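Local coordinates for uncharacterized protein (Jannaschia sp. CCS1, PDB 2PYQ) that is of unknown function but belongs to the DUF2853 family and folds as a compact, single-chain, all-helical protein, at residues 27-32 with 99-104. Numbering follows the deposited sequence.
Sequences ALLEKV and VYYMLT
This is a helix-helix packing contact in the buried core of an all-helical DUF2853 fold, where Tyr101 of helix 96-106 meets Leu28 and Leu29 of helix 26-36. The two segment axes run at 122° to each other and come within 9.6 Å. Tyr101 buries more surface here than any other residue. Its CG lies anti to the backbone N (chi1 173°), which brings the ring over to helix 26-36. Its CD2 and CE2 atoms then lie against Leu28 and Leu29. Leu28 CD2 approaches Tyr101 CE2 obliquely at 3.7 Å. Leu29 meets the same ring with its backbone, CA to Tyr101 CD2 at 3.9 Å, and Leu29 CD1 is 4.1 Å from Tyr101 CD2. With an alanine at Leu28, the CD2 contact goes, and a gap beside Tyr101 CE2 would probably leave that side of the ring less firmly packed. The phenol oxygen of Tyr101 is hydrogen-bonded to the backbone N of Asp25, just before helix 26-36, so the ring is held at its far end too. One turn on from Leu28, Val32 CG1 rests 3.8 Å from Tyr100 CB. The Tyr100 ring leads away and stacks with Phe63. Thr104 OG1 donates to Tyr100 O at 2.8 Å, from above the carbonyl plane; the Thr104 backbone N reaches that oxygen from the opposite face. Around the contact, helix 4-18 touches Leu29 through Tyr12 and Tyr101 through Leu16. Helix 53-65 packs on Tyr100 and Thr104, and Tyr113 near the C-terminus touches both Val32 and Thr104.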
# COMPACT_ATOMS: atom_id res chain seq x y z
N ALA A 27 -7.43 -7.40 -9.63
CA ALA A 27 -8.69 -7.49 -8.89
C ALA A 27 -8.45 -7.04 -7.45
O ALA A 27 -9.20 -6.22 -6.95
CB ALA A 27 -9.23 -8.91 -8.93
N LEU A 28 -7.40 -7.53 -6.81
CA LEU A 28 -7.07 -7.10 -5.44
C LEU A 28 -6.69 -5.62 -5.39
O LEU A 28 -7.14 -4.89 -4.50
CB LEU A 28 -5.96 -7.96 -4.85
CG LEU A 28 -5.53 -7.63 -3.42
CD1 LEU A 28 -6.71 -7.75 -2.45
CD2 LEU A 28 -4.34 -8.48 -3.02
N LEU A 29 -5.82 -5.21 -6.31
CA LEU A 29 -5.39 -3.81 -6.36
C LEU A 29 -6.57 -2.85 -6.46
O LEU A 29 -6.58 -1.83 -5.78
CB LEU A 29 -4.41 -3.58 -7.53
CG LEU A 29 -3.78 -2.18 -7.63
CD1 LEU A 29 -3.03 -1.74 -6.33
CD2 LEU A 29 -2.84 -2.17 -8.85
N GLU A 30 -7.57 -3.19 -7.26
CA GLU A 30 -8.79 -2.36 -7.35
C GLU A 30 -9.55 -2.28 -6.00
O GLU A 30 -9.99 -1.19 -5.61
CB GLU A 30 -9.72 -2.85 -8.48
CG GLU A 30 -11.06 -2.14 -8.59
CD GLU A 30 -10.91 -0.64 -8.78
OE1 GLU A 30 -10.35 -0.29 -9.82
OE2 GLU A 30 -11.36 0.18 -7.92
N LYS A 31 -9.66 -3.41 -5.30
CA LYS A 31 -10.33 -3.47 -3.98
C LYS A 31 -9.58 -2.62 -2.95
O LYS A 31 -10.20 -1.92 -2.15
CB LYS A 31 -10.44 -4.93 -3.52
CG LYS A 31 -11.29 -5.78 -4.45
CD LYS A 31 -11.22 -7.26 -4.16
CE LYS A 31 -11.82 -8.07 -5.30
NZ LYS A 31 -11.68 -9.53 -5.10
N VAL A 32 -8.24 -2.72 -2.96
CA VAL A 32 -7.39 -1.91 -2.06
C VAL A 32 -7.55 -0.41 -2.35
O VAL A 32 -7.64 0.41 -1.45
CB VAL A 32 -5.88 -2.33 -2.14
CG1 VAL A 32 -5.01 -1.39 -1.33
CG2 VAL A 32 -5.72 -3.75 -1.66
N VAL A 99 1.48 0.35 -0.90
CA VAL A 99 1.94 -0.14 0.42
C VAL A 99 0.90 -1.07 1.05
O VAL A 99 1.23 -2.15 1.54
CB VAL A 99 2.29 1.03 1.36
CG1 VAL A 99 2.60 0.52 2.80
CG2 VAL A 99 3.46 1.81 0.78
N TYR A 100 -0.36 -0.65 1.02
CA TYR A 100 -1.48 -1.46 1.57
C TYR A 100 -1.62 -2.77 0.81
O TYR A 100 -1.81 -3.81 1.43
CB TYR A 100 -2.78 -0.65 1.61
CG TYR A 100 -2.84 0.39 2.74
CD1 TYR A 100 -1.68 0.84 3.42
CD2 TYR A 100 -4.06 0.99 3.07
CE1 TYR A 100 -1.74 1.79 4.42
CE2 TYR A 100 -4.13 2.00 4.09
CZ TYR A 100 -2.96 2.37 4.76
OH TYR A 100 -2.99 3.34 5.77
N TYR A 101 -1.51 -2.74 -0.51
CA TYR A 101 -1.56 -3.94 -1.33
C TYR A 101 -0.45 -4.90 -0.90
O TYR A 101 -0.69 -6.08 -0.68
CB TYR A 101 -1.40 -3.58 -2.82
CG TYR A 101 -1.27 -4.77 -3.74
CD1 TYR A 101 -0.02 -5.40 -3.96
CD2 TYR A 101 -2.37 -5.28 -4.41
CE1 TYR A 101 0.11 -6.49 -4.79
CE2 TYR A 101 -2.25 -6.37 -5.27
CZ TYR A 101 -1.01 -6.98 -5.45
OH TYR A 101 -0.92 -8.07 -6.28
N MSE A 102 0.77 -4.37 -0.80
CA MSE A 102 1.94 -5.22 -0.43
C MSE A 102 1.77 -5.81 0.97
O MSE A 102 2.10 -6.98 1.16
CB MSE A 102 3.26 -4.46 -0.58
CG MSE A 102 3.72 -4.36 -2.02
SE MSE A 102 5.59 -3.75 -2.09
CE MSE A 102 5.04 -2.31 -1.92
N LEU A 103 1.29 -5.04 1.92
CA LEU A 103 1.06 -5.56 3.27
C LEU A 103 -0.02 -6.66 3.28
O LEU A 103 0.13 -7.68 3.96
CB LEU A 103 0.68 -4.46 4.25
CG LEU A 103 1.81 -3.46 4.57
CD1 LEU A 103 1.25 -2.25 5.26
CD2 LEU A 103 2.89 -4.14 5.41
N THR A 104 -1.10 -6.43 2.55
CA THR A 104 -2.18 -7.44 2.43
C THR A 104 -1.64 -8.78 1.89
O THR A 104 -1.94 -9.87 2.47
CB THR A 104 -3.34 -6.90 1.55
OG1 THR A 104 -3.84 -5.68 2.13
CG2 THR A 104 -4.46 -7.90 1.48